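Local coordinates for SSO1986 (Sulfolobus solfataricus, PDB 2X5Q), which is a Cmr7-family subunit of the CMR ribonucleoprotein complex, part of CRISPR-based adaptive immunity against viruses and other mobile genetic elements, at residues 48-56 and 177-186; 72-80 and 134-143. One frame throughout, in Å; residues are numbered along the deposited sequence.

Interaction 1. Residues 48-56 and 177-186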
loop_
_atom_site.group_PDB
_atom_site.type_symbol
_atom_site.label_atom_id
_atom_site.label_comp_id
_atom_site.label_asym_id
_atom_site.label_seq_id
_atom_site.Cartn_x
_atom_site.Cartn_y
_atom_site.Cartn_z
ATOM N N ILE A 48 7.417 24.127 -8.611
ATOM C CA ILE A 48 8.765 24.494 -9.027
ATOM C C ILE A 48 9.040 25.953 -8.677
ATOM O O ILE A 48 8.125 26.786 -8.632
ATOM C CB ILE A 48 9.069 24.180 -10.536
ATOM C CG1 ILE A 48 8.413 25.163 -11.487
ATOM C CG2 ILE A 48 8.633 22.760 -10.904
ATOM C CD1 ILE A 48 9.096 25.203 -12.837
ATOM N N ASP A 49 10.303 26.254 -8.391
ATOM C CA ASP A 49 10.719 27.623 -8.109
ATOM C C ASP A 49 12.196 27.737 -8.433
ATOM O O ASP A 49 12.740 26.825 -9.056
ATOM C CB ASP A 49 10.394 28.011 -6.656
ATOM C CG ASP A 49 11.115 27.156 -5.622
ATOM O OD1 ASP A 49 12.139 26.511 -5.925
ATOM O OD2 ASP A 49 10.638 27.132 -4.474
ATOM N N ASP A 50 12.845 28.826 -8.015
ATOM C CA ASP A 50 14.268 29.021 -8.308
ATOM C C ASP A 50 15.212 28.011 -7.631
ATOM O O ASP A 50 16.399 28.005 -7.931
ATOM C CB ASP A 50 14.731 30.486 -8.071
ATOM C CG ASP A 50 14.598 30.956 -6.615
ATOM O OD1 ASP A 50 14.099 30.207 -5.757
ATOM O OD2 ASP A 50 14.965 32.118 -6.332
ATOM N N LYS A 51 14.686 27.153 -6.755
ATOM C CA LYS A 51 15.495 26.120 -6.080
ATOM C C LYS A 51 15.256 24.709 -6.613
ATOM O O LYS A 51 15.934 23.763 -6.186
ATOM C CB LYS A 51 15.225 26.136 -4.575
ATOM C CG LYS A 51 15.249 27.509 -3.920
ATOM C CD LYS A 51 16.596 28.192 -4.084
ATOM C CE LYS A 51 16.569 29.588 -3.478
ATOM N NZ LYS A 51 17.630 30.445 -4.066
ATOM N N GLY A 52 14.278 24.563 -7.509
ATOM C CA GLY A 52 14.003 23.315 -8.204
ATOM C C GLY A 52 12.572 22.833 -8.013
ATOM O O GLY A 52 11.647 23.626 -7.842
ATOM N N LEU A 53 12.413 21.515 -8.025
ATOM C CA LEU A 53 11.123 20.854 -7.901
ATOM C C LEU A 53 10.865 20.472 -6.439
ATOM O O LEU A 53 11.795 20.063 -5.720
ATOM C CB LEU A 53 11.136 19.594 -8.780
ATOM C CG LEU A 53 9.863 18.754 -8.895
ATOM C CD1 LEU A 53 8.689 19.618 -9.333
ATOM C CD2 LEU A 53 10.117 17.596 -9.882
ATOM N N HIS A 54 9.612 20.608 -6.003
ATOM C CA HIS A 54 9.226 20.388 -4.600
ATOM C C HIS A 54 7.937 19.605 -4.460
ATOM O O HIS A 54 7.071 19.672 -5.322
ATOM C CB HIS A 54 9.045 21.721 -3.863
ATOM C CG HIS A 54 10.238 22.618 -3.930
ATOM N ND1 HIS A 54 11.367 22.412 -3.168
ATOM C CD2 HIS A 54 10.478 23.726 -4.669
ATOM C CE1 HIS A 54 12.260 23.344 -3.452
ATOM N NE2 HIS A 54 11.742 24.159 -4.353
ATOM N N ASN A 55 7.805 18.928 -3.317
ATOM C CA ASN A 55 6.602 18.180 -2.939
ATOM C C ASN A 55 6.293 17.031 -3.882
ATOM O O ASN A 55 5.245 17.013 -4.551
ATOM C CB ASN A 55 5.372 19.087 -2.803
ATOM C CG ASN A 55 5.554 20.158 -1.774
ATOM O OD1 ASN A 55 6.126 19.904 -0.710
ATOM N ND2 ASN A 55 5.074 21.375 -2.075
ATOM N N ILE A 56 7.207 16.076 -3.908
ATOM C CA ILE A 56 7.090 14.894 -4.734
ATOM C C ILE A 56 6.506 13.757 -3.892
ATOM O O ILE A 56 6.990 13.478 -2.804
ATOM C CB ILE A 56 8.463 14.459 -5.297
ATOM C CG1 ILE A 56 9.017 15.499 -6.280
ATOM C CG2 ILE A 56 8.354 13.101 -6.029
ATOM C CD1 ILE A 56 10.074 16.378 -5.716
ATOM N N LYS A 177 18.908 23.148 -13.017
ATOM C CA LYS A 177 18.639 22.583 -11.689
ATOM C C LYS A 177 17.403 21.686 -11.717
ATOM O O LYS A 177 17.437 20.580 -11.170
ATOM C CB LYS A 177 18.471 23.688 -10.629
ATOM C CG LYS A 177 18.098 23.195 -9.223
ATOM C CD LYS A 177 19.054 22.122 -8.709
ATOM C CE LYS A 177 18.848 21.820 -7.231
ATOM N NZ LYS A 177 17.429 21.535 -6.885
ATOM N N LEU A 178 16.331 22.167 -12.352
ATOM C CA LEU A 178 15.096 21.409 -12.533
ATOM C C LEU A 178 15.347 20.110 -13.304
ATOM O O LEU A 178 14.839 19.054 -12.920
ATOM C CB LEU A 178 14.019 22.257 -13.244
ATOM C CG LEU A 178 12.619 21.639 -13.413
ATOM C CD1 LEU A 178 11.950 21.319 -12.049
ATOM C CD2 LEU A 178 11.699 22.530 -14.239
ATOM N N TYR A 179 16.137 20.174 -14.369
ATOM C CA TYR A 179 16.540 18.955 -15.072
ATOM C C TYR A 179 17.309 18.000 -14.156
ATOM O O TYR A 179 17.031 16.799 -14.136
ATOM C CB TYR A 179 17.404 19.235 -16.304
ATOM C CG TYR A 179 18.024 17.947 -16.786
ATOM C CD1 TYR A 179 17.247 17.003 -17.446
ATOM C CD2 TYR A 179 19.350 17.620 -16.489
ATOM C CE1 TYR A 179 17.777 15.794 -17.858
ATOM C CE2 TYR A 179 19.900 16.389 -16.899
ATOM C CZ TYR A 179 19.097 15.487 -17.586
ATOM O OH TYR A 179 19.581 14.267 -18.000
ATOM N N ARG A 180 18.310 18.509 -13.442
ATOM C CA ARG A 180 19.049 17.662 -12.520
ATOM C C ARG A 180 18.107 17.017 -11.502
ATOM O O ARG A 180 18.163 15.802 -11.300
ATOM C CB ARG A 180 20.170 18.424 -11.822
ATOM C CG ARG A 180 21.329 18.756 -12.759
ATOM C CD ARG A 180 22.584 19.081 -11.973
ATOM N NE ARG A 180 22.424 20.230 -11.078
ATOM C CZ ARG A 180 22.472 21.508 -11.458
ATOM N NH1 ARG A 180 22.657 21.839 -12.737
ATOM N NH2 ARG A 180 22.346 22.469 -10.547
ATOM N N ASP A 181 17.240 17.822 -10.884
ATOM C CA ASP A 181 16.210 17.315 -9.962
ATOM C C ASP A 181 15.437 16.138 -10.565
ATOM O O ASP A 181 15.318 15.067 -9.949
ATOM C CB ASP A 181 15.206 18.423 -9.607
ATOM C CG ASP A 181 15.715 19.370 -8.535
ATOM O OD1 ASP A 181 16.888 19.250 -8.126
ATOM O OD2 ASP A 181 14.937 20.246 -8.101
ATOM N N VAL A 182 14.911 16.337 -11.770
ATOM C CA VAL A 182 14.110 15.303 -12.434
ATOM C C VAL A 182 14.911 14.022 -12.629
ATOM O O VAL A 182 14.419 12.932 -12.338
ATOM C CB VAL A 182 13.509 15.813 -13.764
ATOM C CG1 VAL A 182 12.926 14.682 -14.582
ATOM C CG2 VAL A 182 12.427 16.862 -13.472
ATOM N N GLU A 183 16.156 14.149 -13.073
ATOM C CA GLU A 183 16.991 12.984 -13.292
ATOM C C GLU A 183 17.375 12.281 -11.978
ATOM O O GLU A 183 17.385 11.057 -11.926
ATOM C CB GLU A 183 18.239 13.362 -14.107
ATOM C CG GLU A 183 19.123 12.179 -14.493
ATOM C CD GLU A 183 18.360 11.003 -15.098
ATOM O OE1 GLU A 183 17.265 11.195 -15.679
ATOM O OE2 GLU A 183 18.864 9.873 -14.979
ATOM N N GLU A 184 17.639 13.060 -10.926
ATOM C CA GLU A 184 17.960 12.528 -9.593
ATOM C C GLU A 184 16.809 11.772 -8.959
ATOM O O GLU A 184 16.983 10.688 -8.414
ATOM C CB GLU A 184 18.331 13.656 -8.618
ATOM C CG GLU A 184 19.732 14.196 -8.748
ATOM C CD GLU A 184 19.942 15.536 -8.019
ATOM O OE1 GLU A 184 18.982 16.105 -7.417
ATOM O OE2 GLU A 184 21.081 16.044 -8.077
ATOM N N ILE A 185 15.638 12.389 -8.982
ATOM C CA ILE A 185 14.518 11.945 -8.160
ATOM C C ILE A 185 13.733 10.768 -8.713
ATOM O O ILE A 185 13.409 9.854 -7.977
ATOM C CB ILE A 185 13.512 13.111 -7.924
ATOM C CG1 ILE A 185 14.168 14.214 -7.100
ATOM C CG2 ILE A 185 12.245 12.629 -7.224
ATOM C CD1 ILE A 185 13.447 15.530 -7.259
ATOM N N PHE A 186 13.390 10.806 -9.995
ATOM C CA PHE A 186 12.292 9.971 -10.489
ATOM C C PHE A 186 12.717 8.579 -10.958
ATOM O O PHE A 186 12.470 8.176 -12.097
ATOM C CB PHE A 186 11.496 10.723 -11.551
ATOM C CG PHE A 186 10.706 11.851 -10.981
ATOM C CD1 PHE A 186 9.611 11.598 -10.179
ATOM C CD2 PHE A 186 11.095 13.165 -11.179
ATOM C CE1 PHE A 186 8.885 12.638 -9.628
ATOM C CE2 PHE A 186 10.366 14.197 -10.631
ATOM C CZ PHE A 186 9.268 13.933 -9.857
HETATM O O HOH W 1 14.297 20.200 -5.315
#
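A beta hairpin of the mixed sheet packs here against helix 172-185: Lys177 and Asp181 of the helix grip the backbone at Lys51 and Leu53. The hairpin turns through a type I turn from Asp49 to Gly52. The strand 52-54 and the helix axis cross at 48° and come within 7.0 Å. Asp181 OD2 accepts the backbone N of Leu53 at 2.8 Å, in a nearly straight bond (165°) that meets the oxygen almost along its C-O bond. Lys177 NZ donates to Lys51 O at 2.8 Å. The lysine chain bends at chi2 and again at chi4, which brings its amine back over the next helical turn. There it also forms a salt bridge with Asp181 OD1 at 2.7 Å, on the syn side of the carboxylate. A water donates to Asp181 OD2. Gly52 lets the carboxylate come close, with its CA 3.2 Å from Asp181 OD2.

Next to these polar groups the contact is apolar. Leu178 CD1 touches both Leu53 CB and Ile48 CG2. With CG anti to the backbone N (chi1 -176°), Leu53 extends toward the helix and sets CD2 at the edge of the Phe186 ring, 3.5 Å from CE2. Ile185 CG2 of the same helix lies over the centre of one face of that ring. Ile56 CD1 meets Ile185 CD1 tip to tip at 3.8 Å, while Ile56 CG2 touches Phe186 CE1. Val155 and Leu159 of helix 148-162 pack on Val182.

The buried carboxylate of Asp181 is thus satisfied by backbone, lysine and water. The ion pair probably keeps it charged and fixes its rotation, while the apolar side chains fill the rest of the interface.

Interaction 2. Residues 72-80 and 134-143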
loop_
_atom_site.group_PDB
_atom_site.type_symbol
_atom_site.label_atom_id
_atom_site.label_comp_id
_atom_site.label_asym_id
_atom_site.label_seq_id
_atom_site.Cartn_x
_atom_site.Cartn_y
_atom_site.Cartn_z
ATOM N N VAL A 72 0.074 -0.468 -9.925
ATOM C CA VAL A 72 -0.290 -1.796 -9.442
ATOM C C VAL A 72 0.203 -2.004 -8.016
ATOM O O VAL A 72 1.398 -1.872 -7.749
ATOM C CB VAL A 72 0.312 -2.897 -10.329
ATOM C CG1 VAL A 72 -0.042 -4.283 -9.764
ATOM C CG2 VAL A 72 -0.199 -2.749 -11.774
ATOM N N PRO A 73 -0.711 -2.351 -7.098
ATOM C CA PRO A 73 -0.261 -2.599 -5.730
ATOM C C PRO A 73 0.474 -3.934 -5.673
ATOM O O PRO A 73 -0.064 -4.950 -6.095
ATOM C CB PRO A 73 -1.569 -2.624 -4.929
ATOM C CG PRO A 73 -2.597 -3.099 -5.904
ATOM C CD PRO A 73 -2.171 -2.538 -7.244
ATOM N N THR A 74 1.706 -3.911 -5.193
ATOM C CA THR A 74 2.571 -5.082 -5.193
ATOM C C THR A 74 2.754 -5.711 -3.817
ATOM O O THR A 74 3.256 -6.840 -3.702
ATOM C CB THR A 74 3.935 -4.732 -5.766
ATOM O OG1 THR A 74 4.630 -3.862 -4.865
ATOM C CG2 THR A 74 3.762 -4.031 -7.125
ATOM N N PHE A 75 2.348 -4.992 -2.776
ATOM C CA PHE A 75 2.463 -5.480 -1.402
ATOM C C PHE A 75 3.909 -5.774 -1.016
ATOM O O PHE A 75 4.188 -6.681 -0.227
ATOM C CB PHE A 75 1.531 -6.673 -1.191
ATOM C CG PHE A 75 0.094 -6.292 -1.283
ATOM C CD1 PHE A 75 -0.592 -5.855 -0.154
ATOM C CD2 PHE A 75 -0.563 -6.288 -2.507
ATOM C CE1 PHE A 75 -1.926 -5.456 -0.248
ATOM C CE2 PHE A 75 -1.886 -5.904 -2.598
ATOM C CZ PHE A 75 -2.569 -5.486 -1.472
ATOM N N ASP A 76 4.811 -4.975 -1.587
ATOM C CA ASP A 76 6.248 -5.011 -1.291
ATOM C C ASP A 76 6.614 -3.566 -0.971
ATOM O O ASP A 76 6.640 -2.728 -1.875
ATOM C CB ASP A 76 7.029 -5.522 -2.505
ATOM C CG ASP A 76 8.529 -5.644 -2.251
ATOM O OD1 ASP A 76 9.079 -4.922 -1.385
ATOM O OD2 ASP A 76 9.166 -6.471 -2.937
ATOM N N PRO A 77 6.877 -3.252 0.315
ATOM C CA PRO A 77 7.128 -1.853 0.698
ATOM C C PRO A 77 8.397 -1.236 0.102
ATOM O O PRO A 77 8.548 -0.002 0.112
ATOM C CB PRO A 77 7.248 -1.922 2.230
ATOM C CG PRO A 77 7.612 -3.311 2.530
ATOM C CD PRO A 77 6.964 -4.159 1.468
ATOM N N CYS A 78 9.297 -2.076 -0.402
ATOM C CA CYS A 78 10.479 -1.594 -1.103
ATOM C C CYS A 78 10.182 -1.193 -2.570
ATOM O O CYS A 78 11.042 -0.597 -3.233
ATOM C CB CYS A 78 11.599 -2.632 -1.035
ATOM S SG CYS A 78 12.228 -2.999 0.682
ATOM N N ASP A 79 8.986 -1.514 -3.074
ATOM C CA ASP A 79 8.533 -0.981 -4.370
ATOM C C ASP A 79 7.990 0.422 -4.177
ATOM O O ASP A 79 7.358 0.709 -3.150
ATOM C CB ASP A 79 7.432 -1.838 -4.992
ATOM C CG ASP A 79 7.932 -3.181 -5.502
ATOM O OD1 ASP A 79 9.159 -3.360 -5.694
ATOM O OD2 ASP A 79 7.076 -4.062 -5.717
ATOM N N TYR A 80 8.240 1.294 -5.158
ATOM C CA TYR A 80 7.628 2.612 -5.183
ATOM C C TYR A 80 7.537 3.170 -6.593
ATOM O O TYR A 80 8.303 2.792 -7.505
ATOM C CB TYR A 80 8.369 3.625 -4.291
ATOM C CG TYR A 80 9.855 3.686 -4.546
ATOM C CD1 TYR A 80 10.383 4.437 -5.594
ATOM C CD2 TYR A 80 10.735 2.965 -3.754
ATOM C CE1 TYR A 80 11.764 4.475 -5.838
ATOM C CE2 TYR A 80 12.093 3.004 -3.982
ATOM C CZ TYR A 80 12.609 3.751 -5.023
ATOM O OH TYR A 80 13.974 3.751 -5.222
ATOM N N VAL A 134 -5.824 -8.431 -7.481
ATOM C CA VAL A 134 -4.600 -8.183 -8.215
ATOM C C VAL A 134 -3.866 -9.509 -8.432
ATOM O O VAL A 134 -3.739 -10.319 -7.515
ATOM C CB VAL A 134 -3.718 -7.146 -7.513
ATOM C CG1 VAL A 134 -3.099 -7.715 -6.254
ATOM C CG2 VAL A 134 -2.664 -6.655 -8.452
ATOM N N ASP A 135 -3.426 -9.729 -9.668
ATOM C CA ASP A 135 -2.742 -10.959 -10.054
ATOM C C ASP A 135 -1.257 -10.671 -10.222
ATOM O O ASP A 135 -0.852 -9.962 -11.150
ATOM C CB ASP A 135 -3.330 -11.486 -11.361
ATOM C CG ASP A 135 -2.700 -12.779 -11.812
ATOM O OD1 ASP A 135 -1.853 -13.342 -11.087
ATOM O OD2 ASP A 135 -3.075 -13.255 -12.903
ATOM N N LEU A 136 -0.450 -11.239 -9.334
ATOM C CA LEU A 136 0.993 -11.006 -9.343
ATOM C C LEU A 136 1.748 -12.272 -9.726
ATOM O O LEU A 136 2.945 -12.406 -9.441
ATOM C CB LEU A 136 1.437 -10.503 -7.969
ATOM C CG LEU A 136 0.773 -9.193 -7.542
ATOM C CD1 LEU A 136 0.988 -8.930 -6.057
ATOM C CD2 LEU A 136 1.291 -8.024 -8.402
ATOM N N ARG A 137 1.046 -13.197 -10.381
ATOM C CA ARG A 137 1.672 -14.404 -10.912
ATOM C C ARG A 137 2.530 -14.066 -12.118
ATOM O O ARG A 137 2.086 -13.345 -13.010
ATOM C CB ARG A 137 0.617 -15.409 -11.357
ATOM C CG ARG A 137 -0.027 -16.183 -10.207
ATOM C CD ARG A 137 -1.155 -17.047 -10.718
ATOM N NE ARG A 137 -2.166 -16.238 -11.392
ATOM C CZ ARG A 137 -3.211 -16.741 -12.034
ATOM N NH1 ARG A 137 -3.395 -18.043 -12.079
ATOM N NH2 ARG A 137 -4.082 -15.933 -12.616
ATOM N N ASP A 138 3.750 -14.585 -12.147
ATOM C CA ASP A 138 4.536 -14.583 -13.375
ATOM C C ASP A 138 4.913 -13.166 -13.817
ATOM O O ASP A 138 4.970 -12.868 -15.014
ATOM C CB ASP A 138 3.729 -15.296 -14.471
ATOM C CG ASP A 138 4.596 -16.049 -15.429
ATOM O OD1 ASP A 138 5.262 -15.384 -16.247
ATOM O OD2 ASP A 138 4.606 -17.305 -15.368
ATOM N N LYS A 139 5.156 -12.296 -12.838
ATOM C CA LYS A 139 5.428 -10.888 -13.092
ATOM C C LYS A 139 6.672 -10.454 -12.344
ATOM O O LYS A 139 6.918 -10.911 -11.224
ATOM C CB LYS A 139 4.251 -10.034 -12.653
ATOM C CG LYS A 139 3.009 -10.269 -13.496
ATOM C CD LYS A 139 1.975 -9.216 -13.280
ATOM C CE LYS A 139 0.627 -9.620 -13.846
ATOM N NZ LYS A 139 0.679 -9.754 -15.310
ATOM N N VAL A 140 7.452 -9.577 -12.968
ATOM C CA VAL A 140 8.707 -9.108 -12.390
ATOM C C VAL A 140 8.632 -7.605 -12.236
ATOM O O VAL A 140 8.161 -6.917 -13.137
ATOM C CB VAL A 140 9.944 -9.476 -13.257
ATOM C CG1 VAL A 140 9.798 -8.989 -14.710
ATOM C CG2 VAL A 140 11.214 -8.914 -12.640
ATOM N N THR A 141 9.074 -7.120 -11.080
ATOM C CA THR A 141 9.164 -5.695 -10.816
ATOM C C THR A 141 10.639 -5.313 -10.866
ATOM O O THR A 141 11.498 -6.038 -10.341
ATOM C CB THR A 141 8.536 -5.336 -9.462
ATOM O OG1 THR A 141 9.340 -5.873 -8.393
ATOM C CG2 THR A 141 7.145 -5.920 -9.380
ATOM N N SER A 142 10.931 -4.192 -11.514
ATOM C CA SER A 142 12.297 -3.796 -11.762
ATOM C C SER A 142 12.473 -2.348 -11.439
ATOM O O SER A 142 11.600 -1.541 -11.722
ATOM C CB SER A 142 12.648 -4.007 -13.235
ATOM O OG SER A 142 12.327 -5.321 -13.609
ATOM N N PHE A 143 13.630 -2.037 -10.873
ATOM C CA PHE A 143 14.025 -0.681 -10.612
ATOM C C PHE A 143 14.395 -0.005 -11.934
ATOM O O PHE A 143 15.193 -0.533 -12.710
ATOM C CB PHE A 143 15.214 -0.676 -9.651
ATOM C CG PHE A 143 15.793 0.687 -9.418
ATOM C CD1 PHE A 143 15.232 1.539 -8.485
ATOM C CD2 PHE A 143 16.897 1.117 -10.137
ATOM C CE1 PHE A 143 15.754 2.789 -8.266
ATOM C CE2 PHE A 143 17.427 2.372 -9.921
ATOM C CZ PHE A 143 16.858 3.207 -8.983
HETATM O O HOH W 2 11.032 -5.485 -6.146
#
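Val72 CG1 meets Val134 CG2 at 3.8 Å, and the side chains of Val72 and Leu136 slide past each other in opposite directions. Next in the chain, Pro73 brings its ring CD near Val134 CG2. Its carbonyl O lies 4.1 Å from Leu136 CD2. Leu136 CD1 also sits 3.9 Å from Thr74 O. Thr74 OG1 reaches along its own segment and donates at 2.6 Å to Asp79 OD2, which accepts with its anti lone pair. The Phe75 ring is only loosely approached, by Val134 CG1 through CE2.

Asp76 OD1 accepts from Cys78 N in an Asx turn, within a type I turn from Asp76 to Asp79. Asp79 has CG anti to its carbonyl carbon (chi1 -71°), which turns the carboxylate toward Thr141. The two side chains cross at about a right angle, with Asp79 OD1 3.7 Å from Thr141 OG1. One water bridges these two oxygens, donating to Asp79 OD1 at 2.9 Å. Last comes Tyr80, whose OH lies at the edge of the Phe143 ring, 3.7 Å from CE1.

The second subunit adds to this region. Its Lys105 forms a salt bridge with Asp79 OD2, and its Ile101 packs on Leu136. Val134 and Asp135 pair in a parallel ladder with a strand of that subunit.

The two segments therefore meet through apolar packing round Val72 to Phe75, then a water bridge and a ring-edge contact. The Thr74 hydroxyl and the lysine of the partner chain probably stabilise Asp79 as a carboxylate.

Overall arrangement
From the N terminus, the chain first passes the hairpin of 48-56, then the turn of 72-80. Residues 134-143 come back to that turn and close the inner loop, interaction 2. The chain then runs through helices 148-162 and 164-169 into 177-186, which returns to the hairpin and closes the outer loop, interaction 1. Interaction 2 is therefore nested inside interaction 1. Their centres are 27 Å apart and they do not touch. Interaction 1 joins helix 172-185 to the hairpin of strands 47-49 and 52-60 in the mixed sheet. Interaction 2 ties the end of strand 70-73 to strands 134-135 and 139-144, beside the second subunit.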